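Local coordinates for putative sugar phosphate isomerase (Acidithiobacillus ferrooxidans, PDB 3L2H), which probably binds a metal ion in a cupin barrel and may isomerise a sugar phosphate, at residues His24-Gly29 with Val129-Gln134; Glu61-Leu64 with Glu69-Val72; Val96-Pro99 with Ala104-Ile107; Lys136-Tyr139 with Glu144-Leu147. All blocks are in the same frame, centred on the assembly; numbering follows the deposited sequence. Where two conformers were deposited one is given.

Interaction 1 (His24-Gly29 with Val129-Gln134); sequences HFLNPG and VDYPNQ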
loop_
_atom_site.group_PDB
_atom_site.type_symbol
_atom_site.label_atom_id
_atom_site.label_comp_id
_atom_site.label_asym_id
_atom_site.label_seq_id
_atom_site.Cartn_x
_atom_site.Cartn_y
_atom_site.Cartn_z
ATOM N N HIS B 24 21.807 17.298 9.466
ATOM C CA HIS B 24 20.396 17.286 9.789
ATOM C C HIS B 24 19.896 18.728 10.013
ATOM O O HIS B 24 20.552 19.538 10.729
ATOM C CB HIS B 24 20.133 16.406 10.997
ATOM C CG HIS B 24 18.707 16.039 11.126
ATOM N ND1 HIS B 24 17.740 16.948 11.491
ATOM C CD2 HIS B 24 18.058 14.889 10.833
ATOM C CE1 HIS B 24 16.560 16.367 11.428
ATOM N NE2 HIS B 24 16.727 15.115 11.055
ATOM N N PHE B 25 18.722 19.070 9.459
ATOM C CA PHE B 25 18.259 20.482 9.578
ATOM C C PHE B 25 17.864 20.905 11.008
ATOM O O PHE B 25 17.786 22.117 11.299
ATOM C CB PHE B 25 17.124 20.801 8.600
ATOM C CG PHE B 25 15.752 20.379 9.075
ATOM C CD1 PHE B 25 15.387 19.054 9.098
ATOM C CD2 PHE B 25 14.829 21.317 9.485
ATOM C CE1 PHE B 25 14.100 18.662 9.510
ATOM C CE2 PHE B 25 13.551 20.909 9.929
ATOM C CZ PHE B 25 13.195 19.582 9.889
ATOM N N LEU B 26 17.700 19.922 11.899
ATOM C CA LEU B 26 17.378 20.171 13.299
ATOM C C LEU B 26 18.553 19.957 14.236
ATOM O O LEU B 26 18.402 20.188 15.453
ATOM C CB LEU B 26 16.148 19.335 13.731
ATOM C CG LEU B 26 14.788 19.765 13.132
ATOM C CD1 LEU B 26 13.600 18.795 13.494
ATOM C CD2 LEU B 26 14.444 21.213 13.534
ATOM N N ASN B 27 19.723 19.591 13.709
ATOM C CA ASN B 27 20.891 19.316 14.585
ATOM C C ASN B 27 22.186 19.616 13.849
ATOM O O ASN B 27 22.609 18.830 12.977
ATOM C CB ASN B 27 20.892 17.871 15.115
ATOM C CG ASN B 27 22.004 17.619 16.100
ATOM O OD1 ASN B 27 22.845 18.495 16.345
ATOM N ND2 ASN B 27 22.055 16.402 16.637
ATOM N N PRO B 28 22.823 20.739 14.184
ATOM C CA PRO B 28 24.032 21.093 13.463
ATOM C C PRO B 28 25.211 20.186 13.793
ATOM O O PRO B 28 26.196 20.191 13.069
ATOM C CB PRO B 28 24.296 22.561 13.906
ATOM C CG PRO B 28 23.624 22.707 15.150
ATOM C CD PRO B 28 22.419 21.813 15.116
ATOM N N GLY B 29 25.113 19.420 14.880
ATOM C CA GLY B 29 26.129 18.432 15.199
ATOM C C GLY B 29 25.962 17.122 14.443
ATOM O O GLY B 29 26.879 16.274 14.448
ATOM N N VAL B 129 7.242 11.644 11.804
ATOM C CA VAL B 129 8.466 11.535 12.563
ATOM C C VAL B 129 8.445 12.527 13.694
ATOM O O VAL B 129 8.182 13.713 13.464
ATOM C CB VAL B 129 9.699 11.789 11.704
ATOM C CG1 VAL B 129 10.999 11.582 12.570
ATOM C CG2 VAL B 129 9.678 10.916 10.438
ATOM N N ASP B 130 8.750 12.061 14.907
ATOM C CA ASP B 130 8.800 12.930 16.063
ATOM C C ASP B 130 10.230 13.291 16.373
ATOM O O ASP B 130 11.113 12.442 16.296
ATOM C CB ASP B 130 8.195 12.291 17.289
ATOM C CG ASP B 130 6.686 12.254 17.233
ATOM O OD1 ASP B 130 6.123 13.132 16.546
ATOM O OD2 ASP B 130 6.078 11.312 17.793
ATOM N N TYR B 131 10.440 14.576 16.672
ATOM C CA TYR B 131 11.727 15.073 17.169
ATOM C C TYR B 131 11.518 15.573 18.596
ATOM O O TYR B 131 11.339 16.774 18.828
ATOM C CB TYR B 131 12.268 16.158 16.251
ATOM C CG TYR B 131 12.479 15.698 14.838
ATOM C CD1 TYR B 131 13.559 14.917 14.495
ATOM C CD2 TYR B 131 11.578 16.035 13.852
ATOM C CE1 TYR B 131 13.765 14.497 13.207
ATOM C CE2 TYR B 131 11.759 15.607 12.544
ATOM C CZ TYR B 131 12.861 14.863 12.226
ATOM O OH TYR B 131 13.033 14.426 10.925
ATOM N N PRO B 132 11.527 14.654 19.561
ATOM C CA PRO B 132 11.097 15.071 20.910
ATOM C C PRO B 132 11.926 16.219 21.523
ATOM O O PRO B 132 11.359 17.044 22.249
ATOM C CB PRO B 132 11.219 13.799 21.743
ATOM C CG PRO B 132 11.215 12.631 20.730
ATOM C CD PRO B 132 11.791 13.196 19.455
ATOM N N ASN B 133 13.218 16.295 21.224
ATOM C CA ASN B 133 14.079 17.319 21.839
ATOM C C ASN B 133 13.849 18.688 21.238
ATOM O O ASN B 133 14.199 19.706 21.881
ATOM C CB ASN B 133 15.573 16.953 21.783
ATOM C CG ASN B 133 15.903 15.743 22.671
ATOM O OD1 ASN B 133 15.127 15.386 23.576
ATOM N ND2 ASN B 133 17.024 15.119 22.410
ATOM N N GLN B 134 13.228 18.731 20.067
ATOM C CA GLN B 134 12.850 19.974 19.466
ATOM C C GLN B 134 11.340 20.283 19.663
ATOM O O GLN B 134 10.908 21.302 19.212
ATOM C CB GLN B 134 13.176 19.980 17.959
ATOM C CG GLN B 134 14.661 19.615 17.647
ATOM C CD GLN B 134 15.638 20.445 18.417
ATOM O OE1 GLN B 134 15.420 21.647 18.616
ATOM N NE2 GLN B 134 16.716 19.836 18.885
HETATM O O HOH W 1 14.830 12.688 10.441
#
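L26 lays its methyl CD1 on one face of the Y131 ring in a CH-pi contact in a cupin fold, where a type I turn, H24 to N27, meets the end of strand 126-131. CD1 sits 3.6 Å from the ring centroid, only 20° off the normal, and is nearest to Y131 CD2, at 3.4 Å. Leucine suits this place because one methyl can point its C-H groups into the aromatic face. V129 CG1 backs the opposite face, so the ring is held between two alkyl groups. H24 approaches the hydroxyl half of the same ring obliquely, its NE2 3.7 Å from Y131 CE1, and a water joins H24 NE2 to Y131 OH. The imidazole serves as a two-ended polar group: its other nitrogen, H24 ND1, accepts from L26 N at 3.0 Å, nearly in the ring plane. With CG anti to the backbone N (chi1 -163°), the H24 ring comes alongside its own turn, ND1 edge toward L26 N. Farther out, Q134 CG packs on L26 CB at 4.2 Å while its amide NE2 bonds to E61. Beyond the touching residues, N27 forms an Asx turn, OD1 accepting from G29 N at 2.9 Å.

Interaction 2 (Glu61-Leu64 with Glu69-Val72); sequences EYHL and EEAV. With EDO (1,2-ethanediol), chain N.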
loop_
_atom_site.group_PDB
_atom_site.type_symbol
_atom_site.label_atom_id
_atom_site.label_comp_id
_atom_site.label_asym_id
_atom_site.label_seq_id
_atom_site.Cartn_x
_atom_site.Cartn_y
_atom_site.Cartn_z
ATOM N N GLU B 61 19.172 13.898 14.242
ATOM C CA GLU B 61 18.506 14.505 15.393
ATOM C C GLU B 61 17.658 13.428 16.012
ATOM O O GLU B 61 16.939 12.714 15.300
ATOM C CB GLU B 61 17.621 15.681 14.984
ATOM C CG GLU B 61 16.703 16.187 16.105
ATOM C CD GLU B 61 17.437 16.805 17.287
ATOM O OE1 GLU B 61 18.657 17.055 17.163
ATOM O OE2 GLU B 61 16.811 17.077 18.366
ATOM N N TYR B 62 17.770 13.259 17.324
ATOM C CA TYR B 62 16.962 12.307 18.113
ATOM C C TYR B 62 15.546 12.233 17.586
ATOM O O TYR B 62 14.836 13.240 17.577
ATOM C CB TYR B 62 16.964 12.774 19.543
ATOM C CG TYR B 62 16.370 11.853 20.586
ATOM C CD1 TYR B 62 16.959 10.629 20.900
ATOM C CD2 TYR B 62 15.219 12.217 21.266
ATOM C CE1 TYR B 62 16.418 9.794 21.897
ATOM C CE2 TYR B 62 14.680 11.419 22.266
ATOM C CZ TYR B 62 15.282 10.214 22.572
ATOM O OH TYR B 62 14.728 9.442 23.531
ATOM N N HIS B 63 15.138 11.039 17.128
ATOM C CA HIS B 63 13.858 10.930 16.441
ATOM C C HIS B 63 13.181 9.555 16.560
ATOM O O HIS B 63 13.802 8.544 16.904
ATOM C CB HIS B 63 14.044 11.290 14.953
ATOM C CG HIS B 63 14.791 10.249 14.186
ATOM N ND1 HIS B 63 16.154 10.288 14.006
ATOM C CD2 HIS B 63 14.379 9.064 13.661
ATOM C CE1 HIS B 63 16.541 9.219 13.331
ATOM N NE2 HIS B 63 15.490 8.437 13.144
ATOM N N LEU B 64 11.888 9.555 16.231
ATOM C CA LEU B 64 11.036 8.379 16.271
ATOM C C LEU B 64 10.191 8.367 15.015
ATOM O O LEU B 64 9.472 9.335 14.735
ATOM C CB LEU B 64 10.100 8.447 17.480
ATOM C CG LEU B 64 9.116 7.292 17.630
ATOM C CD1 LEU B 64 9.819 5.988 17.997
ATOM C CD2 LEU B 64 8.094 7.638 18.703
ATOM N N GLU B 69 10.440 1.706 9.141
ATOM C CA GLU B 69 11.468 1.014 9.903
ATOM C C GLU B 69 12.863 1.530 9.539
ATOM O O GLU B 69 13.094 2.030 8.440
ATOM C CB GLU B 69 11.371 -0.513 9.659
ATOM C CG GLU B 69 10.099 -1.047 10.322
ATOM C CD GLU B 69 9.947 -2.533 10.223
ATOM O OE1 GLU B 69 10.586 -3.113 9.334
ATOM O OE2 GLU B 69 9.166 -3.091 11.031
ATOM N N GLU B 70 13.806 1.385 10.469
ATOM C CA GLU B 70 15.163 1.861 10.284
ATOM C C GLU B 70 16.069 0.875 11.023
ATOM O O GLU B 70 15.637 0.307 12.023
ATOM C CB GLU B 70 15.273 3.265 10.903
ATOM C CG GLU B 70 16.553 3.915 10.816
ATOM C CD GLU B 70 16.476 5.403 11.190
ATOM O OE1 GLU B 70 15.699 5.839 12.100
ATOM O OE2 GLU B 70 17.210 6.120 10.526
ATOM N N ALA B 71 17.311 0.717 10.576
ATOM C CA ALA B 71 18.285 -0.105 11.277
ATOM C C ALA B 71 19.699 0.379 10.996
ATOM O O ALA B 71 19.938 1.066 9.994
ATOM C CB ALA B 71 18.142 -1.585 10.876
ATOM N N VAL B 72 20.638 -0.002 11.871
ATOM C CA VAL B 72 22.037 0.412 11.769
ATOM C C VAL B 72 22.935 -0.782 11.983
ATOM O O VAL B 72 22.699 -1.573 12.896
ATOM C CB VAL B 72 22.404 1.509 12.781
ATOM C CG1 VAL B 72 23.897 1.920 12.616
ATOM C CG2 VAL B 72 21.479 2.744 12.664
HETATM C C1 EDO N . 20.268 7.294 11.454
HETATM O O1 EDO N . 18.864 7.535 11.697
HETATM C C2 EDO N . 20.834 6.356 12.492
HETATM O O2 EDO N . 21.038 7.118 13.701
#
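The first conserved cupin motif, with its HxH(x)4E spacing, supplies both partners here: H63 from the loop before strand 64-65 and E70 from the start of strand 70-76. These are positions that usually furnish metal ligands in metal-binding cupins; here they bond to each other. H63 NE2 donates to E70 OE1 over 2.8 Å, and the bond is nearly straight at 171°. It lies close to the imidazole plane and uses the syn lone pair of OE1, although ring and carboxylate planes are turned 40° apart. At the other ring nitrogen, H63 ND1 donates to E61 O, 2.9 Å away, so a hydrogen bond at each nitrogen fixes the ring's rotation. H63 CG lies between the backbone N and the carbonyl carbon (chi1 71°), which points the NE2 edge of the ring at E70, whose extended chain carries the carboxylate in from the opposite direction. Were H63 an alanine, E70 OE1 and E61 O would probably lose their imidazole donors and the carboxylate would be held less firmly in its rotation. H65 and H105 also bring their rings against H63. A 1,2-ethanediol, probably from crystallisation, occupies the pocket, its O1 bonded to E70 OE2 at a distance too short to be trusted closely. That O1 also meets H63 CE1 at the ring edge (3.3 Å), while C2 of the diol rests 3.7 Å from V72 CG2.

Interaction 3 (Val96-Pro99 with Ala104-Ile107); sequences VGFP and AHSI. With EDO (1,2-ethanediol), chain N.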
loop_
_atom_site.group_PDB
_atom_site.type_symbol
_atom_site.label_atom_id
_atom_site.label_comp_id
_atom_site.label_asym_id
_atom_site.label_seq_id
_atom_site.Cartn_x
_atom_site.Cartn_y
_atom_site.Cartn_z
ATOM N N VAL B 96 21.412 -2.554 15.410
ATOM C CA VAL B 96 20.253 -2.031 16.094
ATOM C C VAL B 96 19.148 -1.801 15.070
ATOM O O VAL B 96 19.405 -1.303 13.956
ATOM C CB VAL B 96 20.621 -0.763 16.956
ATOM C CG1 VAL B 96 21.213 0.276 16.155
ATOM C CG2 VAL B 96 19.390 -0.196 17.696
ATOM N N GLY B 97 17.941 -2.233 15.425
ATOM C CA GLY B 97 16.786 -2.080 14.568
ATOM C C GLY B 97 15.656 -1.367 15.286
ATOM O O GLY B 97 15.439 -1.572 16.503
ATOM N N PHE B 98 14.916 -0.560 14.533
ATOM C CA PHE B 98 13.807 0.208 15.081
ATOM C C PHE B 98 12.491 -0.099 14.398
ATOM O O PHE B 98 12.179 0.473 13.335
ATOM C CB PHE B 98 14.109 1.696 14.972
ATOM C CG PHE B 98 15.332 2.091 15.732
ATOM C CD1 PHE B 98 15.248 2.363 17.079
ATOM C CD2 PHE B 98 16.563 2.137 15.126
ATOM C CE1 PHE B 98 16.373 2.670 17.788
ATOM C CE2 PHE B 98 17.674 2.498 15.830
ATOM C CZ PHE B 98 17.574 2.733 17.171
ATOM N N PRO B 99 11.709 -1.004 15.003
ATOM C CA PRO B 99 10.333 -1.166 14.593
ATOM C C PRO B 99 9.618 0.189 14.764
ATOM O O PRO B 99 10.041 1.025 15.555
ATOM C CB PRO B 99 9.792 -2.219 15.575
ATOM C CG PRO B 99 11.015 -2.942 16.081
ATOM C CD PRO B 99 12.071 -1.894 16.125
ATOM N N ALA B 104 12.646 6.319 20.328
ATOM C CA ALA B 104 13.410 7.450 19.775
ATOM C C ALA B 104 14.901 7.163 19.962
ATOM O O ALA B 104 15.297 6.598 20.977
ATOM C CB ALA B 104 13.002 8.764 20.473
ATOM N N HIS B 105 15.725 7.558 19.007
ATOM C CA HIS B 105 17.150 7.344 19.113
ATOM C C HIS B 105 17.985 8.357 18.387
ATOM O O HIS B 105 17.516 9.048 17.471
ATOM C CB HIS B 105 17.516 5.948 18.534
ATOM C CG HIS B 105 17.935 5.978 17.104
ATOM N ND1 HIS B 105 17.039 5.925 16.063
ATOM C CD2 HIS B 105 19.171 6.071 16.541
ATOM C CE1 HIS B 105 17.706 5.996 14.915
ATOM N NE2 HIS B 105 19.007 6.065 15.181
ATOM N N SER B 106 19.250 8.397 18.793
ATOM C CA SER B 106 20.311 9.017 18.049
ATOM C C SER B 106 21.618 8.283 18.402
ATOM O O SER B 106 21.689 7.568 19.382
ATOM C CB SER B 106 20.437 10.524 18.329
ATOM O OG SER B 106 20.650 10.774 19.716
ATOM N N ILE B 107 22.629 8.457 17.562
ATOM C CA ILE B 107 23.962 7.931 17.796
ATOM C C ILE B 107 24.984 9.072 17.772
ATOM O O ILE B 107 24.920 9.958 16.900
ATOM C CB ILE B 107 24.349 6.895 16.717
ATOM C CG1 ILE B 107 23.520 5.620 16.874
ATOM C CG2 ILE B 107 25.870 6.523 16.764
ATOM C CD1 ILE B 107 23.452 4.723 15.607
HETATM C C1 EDO N . 20.268 7.294 11.454
HETATM O O1 EDO N . 18.864 7.535 11.697
HETATM C C2 EDO N . 20.834 6.356 12.492
HETATM O O2 EDO N . 21.038 7.118 13.701
#
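F98 and H105 form an offset stack in the cupin barrel, joining strand 95-98 to strand 105-108, the latter bearing the histidine of the second cupin motif. The second segment enters at A104, whose backbone N is held by E84 and whose small CB points away from F98, fitting closely beside Y62. H105 follows and carries the contact. Its imidazole lies nearly parallel to the phenyl ring, with planes at 13° and centroids 4.0 Å apart. The overlap is partial: F98 CZ sits over the imidazole near CG, at 3.3 Å, and H105 ND1 over the rim of the phenyl face, 3.5 Å from F98 CE2. H105 CB also leans on F98 CE1 at 3.6 Å. A chi1 of 94°, well off a staggered value, swings the H105 ring into this overlap and suggests some strain. Phenylalanine suits the place because its flat, apolar face backs the imidazole while leaving the NE2 edge to a polar partner; M83 and, in a neighbouring subunit, L7 pack on F98 in turn. There H105 NE2 is hydrogen-bonded to O2 of the bound 1,2-ethanediol at 2.7 Å. S106 points the other way, its side chain against E58, T60 and Y62. I107 donates its backbone N to S59 OG, a hydroxyl that also bonds the diol, and brings its CD1 to 3.9 Å from the diol O2.

Interaction 4 (Lys136-Tyr139 with Glu144-Leu147); sequences KRLY and EWNL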
loop_
_atom_site.group_PDB
_atom_site.type_symbol
_atom_site.label_atom_id
_atom_site.label_comp_id
_atom_site.label_asym_id
_atom_site.label_seq_id
_atom_site.Cartn_x
_atom_site.Cartn_y
_atom_site.Cartn_z
ATOM N N LYS B 136 8.815 18.931 18.166
ATOM C CA LYS B 136 8.226 18.985 16.831
ATOM C C LYS B 136 7.814 17.614 16.292
ATOM O O LYS B 136 8.471 16.624 16.543
ATOM C CB LYS B 136 9.217 19.622 15.837
ATOM C CG LYS B 136 9.463 21.128 16.085
ATOM C CD LYS B 136 10.544 21.615 15.249
ATOM C CE LYS B 136 11.092 23.008 15.723
ATOM N NZ LYS B 136 10.018 23.925 16.129
ATOM N N ARG B 137 6.752 17.620 15.503
ATOM C CA ARG B 137 6.279 16.456 14.791
ATOM C C ARG B 137 6.289 16.819 13.321
ATOM O O ARG B 137 5.779 17.879 12.935
ATOM C CB ARG B 137 4.869 16.072 15.221
ATOM C CG ARG B 137 4.281 14.903 14.404
ATOM C CD ARG B 137 3.085 14.265 15.098
ATOM N NE ARG B 137 3.520 13.427 16.197
ATOM C CZ ARG B 137 2.696 12.734 16.969
ATOM N NH1 ARG B 137 1.379 12.763 16.744
ATOM N NH2 ARG B 137 3.173 11.990 17.945
ATOM N N LEU B 138 6.863 15.935 12.515
ATOM C CA LEU B 138 6.850 16.086 11.062
ATOM C C LEU B 138 5.862 15.097 10.423
ATOM O O LEU B 138 5.968 13.924 10.663
ATOM C CB LEU B 138 8.218 15.803 10.498
ATOM C CG LEU B 138 8.342 15.729 8.971
ATOM C CD1 LEU B 138 8.124 17.077 8.342
ATOM C CD2 LEU B 138 9.718 15.147 8.597
ATOM N N TYR B 139 4.943 15.598 9.600
ATOM C CA TYR B 139 4.036 14.768 8.864
ATOM C C TYR B 139 4.533 14.868 7.435
ATOM O O TYR B 139 4.619 15.982 6.902
ATOM C CB TYR B 139 2.626 15.307 8.937
ATOM C CG TYR B 139 2.027 15.435 10.308
ATOM C CD1 TYR B 139 1.335 14.387 10.892
ATOM C CD2 TYR B 139 2.125 16.631 11.005
ATOM C CE1 TYR B 139 0.765 14.551 12.190
ATOM C CE2 TYR B 139 1.610 16.785 12.255
ATOM C CZ TYR B 139 0.886 15.739 12.833
ATOM O OH TYR B 139 0.349 15.960 14.065
ATOM N N GLU B 144 4.448 16.639 0.425
ATOM C CA GLU B 144 3.994 17.674 1.314
ATOM C C GLU B 144 4.684 17.408 2.657
ATOM O O GLU B 144 4.418 16.382 3.285
ATOM C CB GLU B 144 2.474 17.649 1.471
ATOM C CG GLU B 144 1.723 18.050 0.209
ATOM C CD GLU B 144 2.142 19.427 -0.249
ATOM O OE1 GLU B 144 2.035 20.379 0.558
ATOM O OE2 GLU B 144 2.611 19.541 -1.399
ATOM N N TRP B 145 5.590 18.290 3.080
ATOM C CA TRP B 145 6.251 18.130 4.381
ATOM C C TRP B 145 5.670 19.193 5.305
ATOM O O TRP B 145 5.689 20.392 4.959
ATOM C CB TRP B 145 7.757 18.320 4.302
ATOM C CG TRP B 145 8.510 17.331 3.476
ATOM C CD1 TRP B 145 8.254 16.963 2.202
ATOM C CD2 TRP B 145 9.672 16.631 3.874
ATOM N NE1 TRP B 145 9.200 16.060 1.765
ATOM C CE2 TRP B 145 10.081 15.831 2.775
ATOM C CE3 TRP B 145 10.423 16.617 5.034
ATOM C CZ2 TRP B 145 11.194 15.021 2.810
ATOM C CZ3 TRP B 145 11.563 15.770 5.080
ATOM C CH2 TRP B 145 11.925 14.998 3.970
ATOM N N ASN B 146 5.108 18.755 6.431
ATOM C CA ASN B 146 4.424 19.655 7.354
ATOM C C ASN B 146 5.031 19.500 8.764
ATOM O O ASN B 146 4.914 18.454 9.348
ATOM C CB ASN B 146 2.911 19.370 7.450
ATOM C CG ASN B 146 2.094 19.762 6.237
ATOM O OD1 ASN B 146 0.864 19.471 6.232
ATOM N ND2 ASN B 146 2.696 20.431 5.229
ATOM N N LEU B 147 5.687 20.543 9.286
ATOM C CA LEU B 147 6.343 20.504 10.594
ATOM C C LEU B 147 5.491 21.329 11.571
ATOM O O LEU B 147 5.182 22.486 11.297
ATOM C CB LEU B 147 7.749 21.048 10.503
ATOM C CG LEU B 147 8.721 20.834 11.670
ATOM C CD1 LEU B 147 9.075 19.343 11.870
ATOM C CD2 LEU B 147 9.956 21.700 11.420
#
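Backbone hydrogen bonds tie Y139 to N146 in both directions: Y139 N donates to N146 O over 2.9 Å at 175°, and N146 N returns a bond to Y139 O, also at 2.9 Å. The next pair, L138 with L147, is non-hydrogen-bonded, and its two CA atoms make weaker CA-H...O contacts, L138 CA meeting N146 O at 3.5 Å and L147 CA meeting R137 O. Apolar packing fills the face of the sheet that carries the leucines. L138 CB lies against L147 CD1 at 3.9 Å. With CG anti to the backbone N (chi1 172°), the L138 side chain sends CD2 obliquely to the indole, 3.9 Å from W145 CE3. K136 lays its methylene CD on L147 CD2, also 3.9 Å away, a use of lysine that keeps its charge beyond the leucines. Replacing L138 by an alanine would probably take the methyls from beside W145 CE3 and leave a gap between the indole and the strand. Polar groups serve the other face. N146 ND2 donates to W145 O from above the carbonyl plane, at 3.0 Å, while N146 OD1 bonds to Y139 OH of a neighbouring subunit. R137 forms a salt bridge with D130. The strands run antiparallel, 166° between their directions, and follow each other directly in the chain: a beta hairpin, here one whose second strand pairs antiparallel with a strand of that neighbouring subunit and so carries the sheet across the interface.

Overall arrangement
Interactions 2 and 3, centred 4 Å apart, line one pocket: strands 70-76 and 95-98 are neighbours in a sheet, E70 O accepts from F98 N at 2.8 Å, and E70 and H105 grip opposite ends of the same diol, in what is probably the metal site of a cupin. Interaction 1 encloses both along the chain and lies 11 Å, centre to centre, from interaction 2, linked to it where Q134 NE2 meets E61 OE2 at 2.8 Å. Interaction 4 continues outward from interaction 1 through the salt bridge of R137 NE with D130 OD1 (2.6 Å). Its centre is 20 Å from that of interaction 3, well away from the diol; it meets the second subunit, whereas interactions 2 and 3 both touch the third.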